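Local atomic coordinates of 2-hydroxychromene-2-carboxylate isomerase (PDB entry 2IMF), a protein that catalyses the reversible glutathione-dependent isomerisation of 2-hydroxychromene-2-carboxylate to trans-o-hydroxybenzylidenepyruvate in the bacterial breakdown of naphthalene. Residues L63-D66 against L67-A71; G192-C195 against R196-A199; R41-A45 against I46-G50; L128-K132 against L133-R137; N181-L184 against F185-E188. All coordinates share one frame; numbering follows the deposited sequence. Where two conformers were deposited one is given.

Interaction 1: residues L63-D66 against L67-A71; sequences LKVD and LQRWA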
# COMPACT_ATOMS: atom_id res chain seq x y z
N LEU A 63 -5.75 -9.09 -1.38
CA LEU A 63 -5.69 -8.34 -0.12
C LEU A 63 -5.94 -9.22 1.06
O LEU A 63 -5.39 -9.05 2.12
CB LEU A 63 -6.66 -7.15 -0.14
CG LEU A 63 -6.35 -6.11 -1.20
CD1 LEU A 63 -7.47 -5.06 -1.28
CD2 LEU A 63 -5.01 -5.44 -0.85
N LYS A 64 -6.82 -10.22 0.89
CA LYS A 64 -7.07 -11.19 1.96
C LYS A 64 -5.79 -11.96 2.32
O LYS A 64 -5.49 -12.22 3.51
CB LYS A 64 -8.18 -12.15 1.57
CG LYS A 64 -9.52 -11.53 1.73
CD LYS A 64 -10.62 -12.45 1.18
CE LYS A 64 -11.93 -11.83 1.49
NZ LYS A 64 -13.00 -12.55 0.71
N VAL A 65 -4.97 -12.29 1.31
CA VAL A 65 -3.72 -12.94 1.53
C VAL A 65 -2.75 -12.00 2.27
O VAL A 65 -2.04 -12.33 3.24
CB VAL A 65 -3.13 -13.48 0.21
CG1 VAL A 65 -1.76 -14.03 0.42
CG2 VAL A 65 -4.08 -14.54 -0.37
N ASP A 66 -2.63 -10.75 1.82
CA ASP A 66 -1.79 -9.74 2.46
C ASP A 66 -2.18 -9.60 3.91
O ASP A 66 -1.32 -9.57 4.82
CB ASP A 66 -2.00 -8.41 1.71
CG ASP A 66 -0.97 -7.37 2.11
OD1 ASP A 66 0.21 -7.67 2.41
OD2 ASP A 66 -1.38 -6.20 2.29
N LEU A 67 -3.49 -9.48 4.16
CA LEU A 67 -3.98 -9.37 5.54
C LEU A 67 -3.57 -10.54 6.42
O LEU A 67 -3.14 -10.33 7.53
CB LEU A 67 -5.49 -9.17 5.55
CG LEU A 67 -5.91 -7.78 5.02
CD1 LEU A 67 -7.41 -7.78 4.70
CD2 LEU A 67 -5.57 -6.64 6.00
N GLN A 68 -3.67 -11.76 5.88
CA GLN A 68 -3.19 -12.90 6.68
C GLN A 68 -1.68 -12.90 6.92
O GLN A 68 -1.20 -13.28 7.97
CB GLN A 68 -3.57 -14.21 6.05
CG GLN A 68 -5.06 -14.47 6.11
CD GLN A 68 -5.70 -14.42 7.52
OE1 GLN A 68 -5.20 -15.03 8.46
NE2 GLN A 68 -6.77 -13.68 7.66
N ARG A 69 -0.94 -12.42 5.92
CA ARG A 69 0.50 -12.34 6.11
C ARG A 69 0.82 -11.40 7.24
O ARG A 69 1.64 -11.66 8.11
CB ARG A 69 1.21 -11.89 4.81
CG ARG A 69 1.26 -12.96 3.77
CD ARG A 69 1.52 -12.29 2.39
NE ARG A 69 1.71 -13.40 1.45
CZ ARG A 69 1.58 -13.26 0.13
NH1 ARG A 69 1.38 -12.06 -0.40
NH2 ARG A 69 1.77 -14.27 -0.70
N TRP A 70 0.17 -10.24 7.32
CA TRP A 70 0.44 -9.35 8.41
C TRP A 70 -0.06 -9.86 9.76
O TRP A 70 0.59 -9.61 10.77
CB TRP A 70 -0.24 -7.98 8.14
CG TRP A 70 0.50 -7.14 7.10
CD1 TRP A 70 0.19 -7.05 5.77
CD2 TRP A 70 1.64 -6.35 7.30
NE1 TRP A 70 1.07 -6.20 5.14
CE2 TRP A 70 2.00 -5.77 6.06
CE3 TRP A 70 2.44 -6.08 8.42
CZ2 TRP A 70 3.11 -4.89 5.94
CZ3 TRP A 70 3.50 -5.21 8.30
CH2 TRP A 70 3.84 -4.66 7.07
N ALA A 71 -1.21 -10.52 9.73
CA ALA A 71 -1.75 -11.04 11.01
C ALA A 71 -0.74 -12.06 11.54
O ALA A 71 -0.52 -12.12 12.76
CB ALA A 71 -3.05 -11.68 10.75
O HOH W 1 -7.64 -12.42 5.30
O HOH W 2 1.37 -9.31 0.54
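Val65 puts one methyl squarely over the guanidinium of Arg69: CG1 of Val65 lies 3.4 Å from CZ of Arg69, above the centre of the flat group. Arg69 runs extended from CG to NE, slanting back over the preceding turn, and in the plane of its head NH1 donates to a water that in turn donates to OD1 of Asp66. Acid and base therefore meet through solvent, OD1 of Asp66 and NH1 of Arg69 being 5.3 Å apart. Asp66 and Trp70 lie side by side and point the same way, carboxylate and indole planes turned 79° apart; with CG of Asp66 anti to its own N (chi1 -169°), the carboxylate sits at the ring edge, OD1 3.2 Å from NE1 of Trp70. Cutting Arg69 back to alanine is likely to leave the Val65 methyl uncovered on this side and deprive Met177 O of the second subunit of the NH1 donor it now has. Asp66 also salt-bridges Arg183 of that subunit, and Trp70 meets Phe185 there. Beneath these side chains run i to i+4 backbone bonds, such as Arg69 N to Val65 O (2.9 Å). This is a regular alpha-helical turn in helix 57-74, at the dimer interface.

Interaction 2: residues G192-C195 against R196-A199; sequences GRLC and RQNA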
# COMPACT_ATOMS: atom_id res chain seq x y z
N GLY A 192 11.68 7.53 16.86
CA GLY A 192 13.03 7.26 17.36
C GLY A 192 13.89 8.47 17.14
O GLY A 192 14.66 8.82 18.06
N ARG A 193 13.85 9.11 15.99
CA ARG A 193 14.68 10.30 15.77
C ARG A 193 14.36 11.34 16.82
O ARG A 193 15.28 12.01 17.32
CB ARG A 193 14.48 10.85 14.35
CG ARG A 193 15.20 10.00 13.26
CD ARG A 193 15.28 10.64 11.86
NE ARG A 193 13.93 10.86 11.29
CZ ARG A 193 13.25 9.93 10.63
NH1 ARG A 193 13.83 8.75 10.43
NH2 ARG A 193 12.03 10.20 10.14
N LEU A 194 13.09 11.50 17.19
CA LEU A 194 12.69 12.51 18.20
C LEU A 194 13.11 12.07 19.60
O LEU A 194 13.55 12.92 20.40
CB LEU A 194 11.15 12.65 18.13
CG LEU A 194 10.55 13.89 17.47
CD1 LEU A 194 11.37 14.57 16.32
CD2 LEU A 194 9.11 13.61 17.11
N CYS A 195 13.05 10.78 19.89
CA CYS A 195 13.56 10.24 21.15
C CYS A 195 15.04 10.58 21.29
O CYS A 195 15.49 11.06 22.38
CB CYS A 195 13.52 8.71 21.18
SG CYS A 195 11.98 7.86 21.36
N ARG A 196 15.81 10.40 20.23
CA ARG A 196 17.27 10.66 20.26
C ARG A 196 17.60 12.14 20.43
O ARG A 196 18.49 12.48 21.25
CB ARG A 196 17.90 10.12 19.00
CG ARG A 196 17.94 8.65 19.09
CD ARG A 196 18.85 8.15 18.04
NE ARG A 196 18.39 8.47 16.70
CZ ARG A 196 17.44 7.80 16.05
NH1 ARG A 196 16.82 6.81 16.60
NH2 ARG A 196 17.11 8.13 14.79
N GLN A 197 16.91 13.03 19.73
CA GLN A 197 17.11 14.46 19.87
C GLN A 197 16.79 14.88 21.28
O GLN A 197 17.55 15.65 21.91
CB GLN A 197 16.19 15.19 18.88
CG GLN A 197 16.75 15.12 17.52
CD GLN A 197 15.94 16.07 16.62
OE1 GLN A 197 14.74 15.83 16.39
NE2 GLN A 197 16.57 17.19 16.17
N ASN A 198 15.67 14.40 21.79
CA ASN A 198 15.25 14.82 23.12
C ASN A 198 16.21 14.32 24.21
O ASN A 198 16.33 14.97 25.27
CB ASN A 198 13.78 14.46 23.38
CG ASN A 198 12.82 15.31 22.51
OD1 ASN A 198 13.23 16.37 22.03
ND2 ASN A 198 11.57 14.88 22.36
N ALA A 199 16.85 13.20 23.95
CA ALA A 199 17.85 12.61 24.87
C ALA A 199 19.24 13.19 24.63
O ALA A 199 20.23 12.81 25.33
CB ALA A 199 17.90 11.07 24.68
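Arg196 folds its side chain back over the turn that precedes it, onto Gly192 and Arg193. Its CB starts 3.6 Å from the carbonyl O of Gly192, and CG comes closer, 3.4 Å from that same oxygen. The chain then bends at the CG-CD bond (chi3 -62°), which swings the guanidinium back along the helix until one face lies over backbone. NE passes 4.0 Å from Gly192 O, and CZ is 3.7 Å from CA of Arg193. NH1 stands 3.3 Å from Gly192 O, but at an angle too poor for a hydrogen bond, because the oxygen sits over the face of the group. NH2 ends 3.1 Å from CG of Arg193. The two arginine side chains slant across each other with their guanidinium planes 68° apart and their charged ends separated: NE of Arg193 is 5.5 Å from NH2 of Arg196. A glycine at 192 suits this arrangement, since a beta carbon there would sit tight against NH1.

One residue on, Gln197 sets OE1 3.6 Å from CD1 of Leu194, while its NE2 donates to Ser203 O. The backbone holds regular i to i+4 bonds, the last, from Ala199 N to Cys195 O, more bent at 139°. Between the segments the hydrogen bonding is thus all main chain, and the arginines add van der Waals cover with two like charges kept apart at the exposed end of helix 184-198.

Interaction 3: residues R41-A45 against I46-G50; sequences RVKIA and IGNVG. With TOM (4-(2-methoxyphenyl)-2-oxobut-3-enoic acid), chain F.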
# COMPACT_ATOMS: atom_id res chain seq x y z
N ARG A 41 -17.36 8.67 3.82
CA ARG A 41 -17.44 10.09 3.63
C ARG A 41 -16.10 10.71 3.20
O ARG A 41 -16.02 11.61 2.36
CB ARG A 41 -17.90 10.77 4.91
CG ARG A 41 -19.27 11.34 4.87
CD ARG A 41 -19.61 11.65 6.33
NE ARG A 41 -21.01 11.35 6.63
CZ ARG A 41 -21.87 12.25 7.07
NH1 ARG A 41 -21.45 13.49 7.29
NH2 ARG A 41 -23.14 11.91 7.31
N VAL A 42 -14.98 10.28 3.80
CA VAL A 42 -13.72 10.83 3.36
C VAL A 42 -13.36 10.52 1.91
O VAL A 42 -12.71 11.34 1.25
CB VAL A 42 -12.48 10.55 4.33
CG1 VAL A 42 -12.86 10.66 5.82
CG2 VAL A 42 -11.76 9.30 4.09
N LYS A 43 -13.76 9.32 1.45
CA LYS A 43 -13.49 8.96 0.06
C LYS A 43 -14.30 9.83 -0.86
O LYS A 43 -13.74 10.33 -1.86
CB LYS A 43 -13.87 7.53 -0.20
CG LYS A 43 -12.84 6.55 0.39
CD LYS A 43 -13.37 5.12 0.23
CE LYS A 43 -13.30 4.62 -1.18
NZ LYS A 43 -13.98 3.23 -1.22
N ILE A 44 -15.59 10.02 -0.55
CA ILE A 44 -16.43 10.76 -1.49
C ILE A 44 -15.96 12.19 -1.49
O ILE A 44 -16.00 12.88 -2.54
CB ILE A 44 -17.92 10.76 -1.04
CG1 ILE A 44 -18.44 9.35 -0.75
CG2 ILE A 44 -18.83 11.41 -2.10
CD1 ILE A 44 -19.11 8.68 -1.96
N ALA A 45 -15.48 12.67 -0.34
CA ALA A 45 -14.95 14.01 -0.30
C ALA A 45 -13.81 14.26 -1.26
O ALA A 45 -13.81 15.25 -1.89
CB ALA A 45 -14.59 14.47 1.15
N ILE A 46 -12.89 13.31 -1.47
CA ILE A 46 -11.76 13.61 -2.34
C ILE A 46 -11.98 13.15 -3.76
O ILE A 46 -11.07 13.23 -4.59
CB ILE A 46 -10.35 13.06 -1.90
CG1 ILE A 46 -10.35 11.52 -1.91
CG2 ILE A 46 -9.84 13.70 -0.59
CD1 ILE A 46 -8.98 11.00 -2.32
N GLY A 47 -13.17 12.63 -4.02
CA GLY A 47 -13.55 12.21 -5.39
C GLY A 47 -13.32 10.73 -5.66
O GLY A 47 -13.34 10.31 -6.81
N ASN A 48 -13.05 9.96 -4.60
CA ASN A 48 -12.75 8.53 -4.79
C ASN A 48 -14.05 7.75 -4.82
O ASN A 48 -14.47 7.18 -3.81
CB ASN A 48 -11.86 8.04 -3.65
CG ASN A 48 -11.34 6.66 -3.92
OD1 ASN A 48 -11.71 5.99 -4.93
ND2 ASN A 48 -10.48 6.19 -3.02
N VAL A 49 -14.67 7.73 -6.00
CA VAL A 49 -16.00 7.21 -6.16
C VAL A 49 -16.06 5.95 -6.98
O VAL A 49 -17.16 5.38 -7.15
CB VAL A 49 -16.93 8.22 -6.88
CG1 VAL A 49 -17.14 9.45 -6.04
CG2 VAL A 49 -16.36 8.57 -8.22
N GLY A 50 -14.90 5.48 -7.48
CA GLY A 50 -14.91 4.23 -8.27
C GLY A 50 -15.22 3.00 -7.42
O GLY A 50 -15.39 3.13 -6.20
O8 TOM F . -12.06 -1.44 0.20
C9 TOM F . -12.24 -0.58 1.05
C10 TOM F . -13.15 0.52 0.91
O11 TOM F . -12.76 1.45 0.16
O10 TOM F . -14.20 0.55 1.59
C8 TOM F . -11.46 -0.52 2.33
C7 TOM F . -10.50 -1.35 2.68
C1 TOM F . -10.64 -2.85 2.73
C6 TOM F . -9.55 -3.55 2.24
C5 TOM F . -9.59 -4.94 2.21
C4 TOM F . -10.71 -5.60 2.75
C3 TOM F . -11.80 -4.91 3.26
C2 TOM F . -11.73 -3.51 3.24
O2 TOM F . -12.73 -2.73 3.74
C11 TOM F . -13.68 -3.47 4.51
O HOH W 3 -13.33 3.76 -4.33
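Lys43 and Asn48 meet where helix 39-46 ends, and main-chain bonds set the frame. Asn48 N donates to Lys43 O at 2.8 Å, and Gly47 N donates to Ile44 O from above the carbonyl plane, 71° out of it. Ile46 N adds only weak bonds to Val42 O and Lys43 O. Gly47 turns to positive phi (95°), giving a Schellman motif; a beta carbon there would jam against the preceding carbonyl oxygen, so the backbone itself calls for glycine. Asn48 follows as the centre of an inverse gamma turn.

Among side chains the short bond is to the ligand. NZ of Lys43 donates to carboxylate oxygen O11 of the bound 4-(2-methoxyphenyl)-2-oxobut-3-enoic acid at 2.6 Å, in a substrate site where Arg54 NE also bonds the ligand. Separately, a water links the two segments more loosely: it donates to Asn48 OD1 (2.8 Å) and to Gly50 O, and accepts a weak bond from Lys43 NZ.

Van der Waals contact fills in between. The lysine chain bends at chi3 (74°), and its CE lies 3.7 Å from ND2 of Asn48 as the two side chains pass at a slant; nearer the backbone, CB of Asn48 rests 3.5 Å from Lys43 O. Asn48 also touches bound glutathione. CG1 of Ile46 approaches Lys43 O to 3.6 Å.

Val42 and Ala45 pack on Ile161 of helix 147-162, Ile46 lies on Phe166, and in the second subunit Val58 and Leu56 receive Ile46 and Asn48, placing this helix end between helix 147-162 of its own chain and the second subunit, ahead of helix 57-74.

Interaction 4: residues L128-K132 against L133-R137; sequences LVSEK and LGWDR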
# COMPACT_ATOMS: atom_id res chain seq x y z
N LEU A 128 -22.49 -6.34 24.58
CA LEU A 128 -21.32 -7.17 24.83
C LEU A 128 -20.16 -6.28 25.17
O LEU A 128 -19.34 -6.56 26.10
CB LEU A 128 -20.99 -8.03 23.61
CG LEU A 128 -21.98 -9.18 23.32
CD1 LEU A 128 -21.86 -9.68 21.92
CD2 LEU A 128 -21.71 -10.32 24.27
N VAL A 129 -19.99 -5.21 24.38
CA VAL A 129 -18.84 -4.27 24.62
C VAL A 129 -19.01 -3.55 25.97
O VAL A 129 -18.00 -3.46 26.75
CB VAL A 129 -18.68 -3.30 23.43
CG1 VAL A 129 -17.75 -2.12 23.76
CG2 VAL A 129 -18.21 -4.08 22.25
N SER A 130 -20.24 -3.13 26.27
CA SER A 130 -20.51 -2.50 27.58
C SER A 130 -20.10 -3.40 28.71
O SER A 130 -19.47 -2.94 29.71
CB SER A 130 -21.98 -2.14 27.71
OG SER A 130 -22.33 -1.11 26.79
N GLU A 131 -20.43 -4.68 28.65
CA GLU A 131 -20.14 -5.62 29.71
C GLU A 131 -18.65 -5.67 29.89
O GLU A 131 -18.17 -5.63 31.03
CB GLU A 131 -20.64 -7.02 29.30
CG GLU A 131 -19.76 -8.20 29.86
CD GLU A 131 -20.29 -8.86 31.11
OE1 GLU A 131 -21.49 -9.26 31.12
OE2 GLU A 131 -19.49 -9.03 32.05
N LYS A 132 -17.90 -5.74 28.81
CA LYS A 132 -16.44 -5.79 28.88
C LYS A 132 -15.80 -4.55 29.51
O LYS A 132 -14.78 -4.67 30.23
CB LYS A 132 -15.89 -6.00 27.44
CG LYS A 132 -14.43 -6.06 27.31
CD LYS A 132 -13.83 -7.29 28.00
CE LYS A 132 -12.30 -7.19 27.97
NZ LYS A 132 -11.86 -6.05 28.87
N LEU A 133 -16.34 -3.40 29.19
CA LEU A 133 -15.76 -2.14 29.61
C LEU A 133 -16.29 -1.65 30.95
O LEU A 133 -15.82 -0.62 31.45
CB LEU A 133 -16.02 -1.05 28.56
CG LEU A 133 -15.32 -1.36 27.23
CD1 LEU A 133 -15.60 -0.26 26.35
CD2 LEU A 133 -13.75 -1.49 27.48
N GLY A 134 -17.30 -2.30 31.50
CA GLY A 134 -17.90 -1.78 32.73
C GLY A 134 -18.80 -0.59 32.53
O GLY A 134 -18.95 0.23 33.47
N TRP A 135 -19.46 -0.47 31.36
CA TRP A 135 -20.35 0.58 31.05
C TRP A 135 -21.78 0.20 31.27
O TRP A 135 -22.10 -0.98 31.42
CB TRP A 135 -20.19 0.95 29.58
CG TRP A 135 -18.91 1.63 29.24
CD1 TRP A 135 -17.94 2.13 30.10
CD2 TRP A 135 -18.48 1.98 27.91
NE1 TRP A 135 -16.94 2.72 29.35
CE2 TRP A 135 -17.27 2.66 28.01
CE3 TRP A 135 -19.04 1.79 26.65
CZ2 TRP A 135 -16.55 3.14 26.88
CZ3 TRP A 135 -18.33 2.26 25.52
CH2 TRP A 135 -17.12 2.95 25.66
N ASP A 136 -22.65 1.20 31.41
CA ASP A 136 -24.08 1.02 31.51
C ASP A 136 -24.67 0.80 30.12
O ASP A 136 -24.65 1.67 29.25
CB ASP A 136 -24.62 2.29 32.19
CG ASP A 136 -26.12 2.24 32.44
OD1 ASP A 136 -26.99 2.11 31.53
OD2 ASP A 136 -26.43 2.35 33.66
N ARG A 137 -25.10 -0.44 29.92
CA ARG A 137 -25.54 -0.81 28.59
C ARG A 137 -26.61 0.09 28.06
O ARG A 137 -26.53 0.53 26.94
CB ARG A 137 -26.19 -2.21 28.72
CG ARG A 137 -26.74 -2.70 27.40
CD ARG A 137 -27.86 -3.79 27.56
NE ARG A 137 -28.82 -3.52 28.65
CZ ARG A 137 -29.92 -2.77 28.55
NH1 ARG A 137 -30.31 -2.27 27.37
NH2 ARG A 137 -30.63 -2.55 29.65
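Val129 and Leu133 form the close-packed side of this helix end. They lie alongside each other and point the same way, CG1 of Val129 3.8 Å from CD1 of Leu133. That same CD1 rests over one face of the Trp135 indole, 3.5 Å above its plane and toward the rim, while CG of Leu133 touches Val129 O at 3.4 Å. Ser130 is also buried, facing Trp135 and Arg137 instead. Its OG, anti to the carbonyl carbon (chi1 -67°), turns back along the helix to bond Pro126 O, and meets the following segment by contact alone, 3.7 Å from CA of Arg137.

The backbone is equally compact. Leu133 N donates to Val129 O, and Ser130 O takes a good bond from Trp135 N (3.0 Å) together with weak ones from Gly134 N and Leu133 N. Gly134, at positive phi (77°), makes the Schellman turn; a side chain there would collide with the carbonyl oxygen before it.

The outer side is looser. Lys132 and Glu131 are exposed, and Glu131 O receives a weak bond from Gly134 N. Asp136 leads away to N-cap the following helix, its OD1 accepting from Ala139 N, and Arg137 sends its guanidinium off to Glu141 and a phosphate ion probably from the crystallisation liquor.

The turn thus joins helix 125-133 to helix 137-145. Val129 and Leu133 press on Tyr105 of helix 99-115, and Trp135 meets the rings of Tyr95, Tyr105 and Phe140, so the corner packs against helix 99-115, helix 137-145 and the loop before helix 99-115.

Interaction 5: residues N181-L184 against F185-E188; sequences NDRL and FMLE. With GSH (glutathione), chain E.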
# COMPACT_ATOMS: atom_id res chain seq x y z
N ASN A 181 -1.08 0.55 7.59
CA ASN A 181 -0.32 -0.23 8.57
C ASN A 181 1.08 -0.44 8.09
O ASN A 181 2.01 -0.46 8.92
CB ASN A 181 -1.06 -1.58 8.82
CG ASN A 181 -0.19 -2.52 9.50
OD1 ASN A 181 0.00 -2.34 10.72
ND2 ASN A 181 0.31 -3.52 8.81
N ASP A 182 1.26 -0.53 6.78
CA ASP A 182 2.58 -0.77 6.19
C ASP A 182 3.41 0.50 6.07
O ASP A 182 4.45 0.47 5.41
CB ASP A 182 2.43 -1.41 4.82
CG ASP A 182 1.58 -0.59 3.87
OD1 ASP A 182 1.17 0.54 4.24
OD2 ASP A 182 1.35 -1.03 2.72
N ARG A 183 3.02 1.57 6.75
CA ARG A 183 3.91 2.74 6.89
C ARG A 183 4.21 3.02 8.36
O ARG A 183 4.85 4.03 8.68
CB ARG A 183 3.26 3.95 6.22
CG ARG A 183 3.23 3.80 4.71
CD ARG A 183 4.58 3.67 4.03
NE ARG A 183 4.47 3.65 2.54
CZ ARG A 183 4.10 2.55 1.88
NH1 ARG A 183 4.00 1.38 2.51
NH2 ARG A 183 3.99 2.66 0.57
N LEU A 184 3.75 2.15 9.26
CA LEU A 184 4.04 2.36 10.67
C LEU A 184 5.53 2.29 10.89
O LEU A 184 6.02 2.97 11.79
CB LEU A 184 3.22 1.38 11.55
CG LEU A 184 1.76 1.81 11.73
CD1 LEU A 184 1.04 0.68 12.43
CD2 LEU A 184 1.66 3.05 12.56
N PHE A 185 6.29 1.62 10.05
CA PHE A 185 7.75 1.56 10.28
C PHE A 185 8.32 2.95 10.11
O PHE A 185 9.32 3.34 10.80
CB PHE A 185 8.47 0.56 9.39
CG PHE A 185 8.67 1.01 7.97
CD1 PHE A 185 7.70 0.79 6.98
CD2 PHE A 185 9.87 1.60 7.60
CE1 PHE A 185 7.95 1.22 5.65
CE2 PHE A 185 10.12 2.03 6.33
CZ PHE A 185 9.15 1.84 5.31
N MET A 186 7.69 3.78 9.26
CA MET A 186 8.25 5.13 9.10
C MET A 186 7.87 6.00 10.26
O MET A 186 8.68 6.89 10.69
CB MET A 186 7.71 5.77 7.82
CG MET A 186 8.19 5.08 6.55
SD MET A 186 7.43 5.94 5.13
CE MET A 186 8.14 5.10 3.74
N LEU A 187 6.67 5.84 10.80
CA LEU A 187 6.29 6.58 11.99
C LEU A 187 7.23 6.16 13.12
O LEU A 187 7.68 7.04 13.89
CB LEU A 187 4.87 6.16 12.36
CG LEU A 187 4.38 6.70 13.73
CD1 LEU A 187 4.31 8.22 13.91
CD2 LEU A 187 3.06 6.18 14.08
N GLU A 188 7.59 4.90 13.22
CA GLU A 188 8.39 4.43 14.32
C GLU A 188 9.76 5.07 14.13
O GLU A 188 10.38 5.54 15.11
CB GLU A 188 8.42 2.93 14.33
CG GLU A 188 7.09 2.39 14.91
CD GLU A 188 6.82 0.96 14.50
OE1 GLU A 188 7.69 0.27 13.89
OE2 GLU A 188 5.70 0.46 14.79
N1 GSH E . -1.23 -0.63 2.01
CA1 GSH E . -2.17 -0.39 3.06
C1 GSH E . -1.80 -0.92 4.40
O11 GSH E . -2.41 -0.52 5.40
O12 GSH E . -1.03 -1.89 4.27
CB1 GSH E . -3.60 -0.23 2.58
CG1 GSH E . -4.56 0.57 3.45
CD1 GSH E . -5.93 0.61 2.83
OE1 GSH E . -6.14 0.00 1.67
N2 GSH E . -6.92 1.22 3.45
CA2 GSH E . -8.22 1.47 2.85
C2 GSH E . -8.41 2.84 2.37
O2 GSH E . -8.01 3.85 3.17
CB2 GSH E . -9.30 1.16 3.94
SG2 GSH E . -9.45 -0.63 4.31
N3 GSH E . -8.90 3.07 1.19
CA3 GSH E . -8.86 4.43 0.66
C3 GSH E . -8.01 4.44 -0.59
O31 GSH E . -7.84 5.53 -1.16
O32 GSH E . -7.55 3.34 -1.05
O HOH W 4 5.00 -0.72 8.80
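Glu188 N donates to Leu184 O (2.9 Å, 152°), and just ahead of this bond glutathione is gripped: its N1 donates to OD2 of Asp182 at 2.7 Å, and Asn181 N donates to its O11 at 2.8 Å. With CG of Asp182 between its backbone N and carbonyl carbon (chi1 57°), the carboxylate faces the ligand's amino end. NH1 of Arg183 donates to Asp182 O, which lies in the guanidinium plane, and pairs by charge alone with OD1 of Asp182. Across the dimer Arg183 salt-bridges Asp66 and Asp182 of the second subunit. Were Asp182 a lysine, the glutathione amino group would probably lose its carboxylate mate and both Arg183 side chains a charge partner. Arg183 O takes Met186 N at 2.9 Å, from above the carbonyl plane, and Leu187 N weakly. This short 3-10 lead into helix 184-198 follows the last strand of the thioredoxin-like sheet and forms part of a kappa-class glutathione site. A water joins Asn181 O to Phe185 N. The Phe185 ring takes Asp182 O at its edge, CE1 3.6 Å away, and CG of Met186 over one face. CD of Arg183 runs alongside SD of Met186, and CD2 of Leu184 meets CD2 of Leu187.

How the interactions relate
Along the chain the order is interaction 3, 1, 4, 5, 2. Interactions 5 and 2 share helix 184-198, one at its start and one at its end, with centres about 17 Å apart. Interactions 1 and 5 touch: Trp70 CE3 lies 3.4 Å from Asn181 ND2, so helix 57-74 backs the loop that holds glutathione. Interaction 3, on helix 39-46, supplies the substrate-binding lysine; its centre is about 25 Å from that of interaction 1. These three also touch the second subunit, so the ligand sites lie close to the dimer interface. Interaction 4 stands apart, between helices 125-133 and 137-145, across the chain's centre from interactions 3 and 5, its centre about 31 to 39 Å from the others.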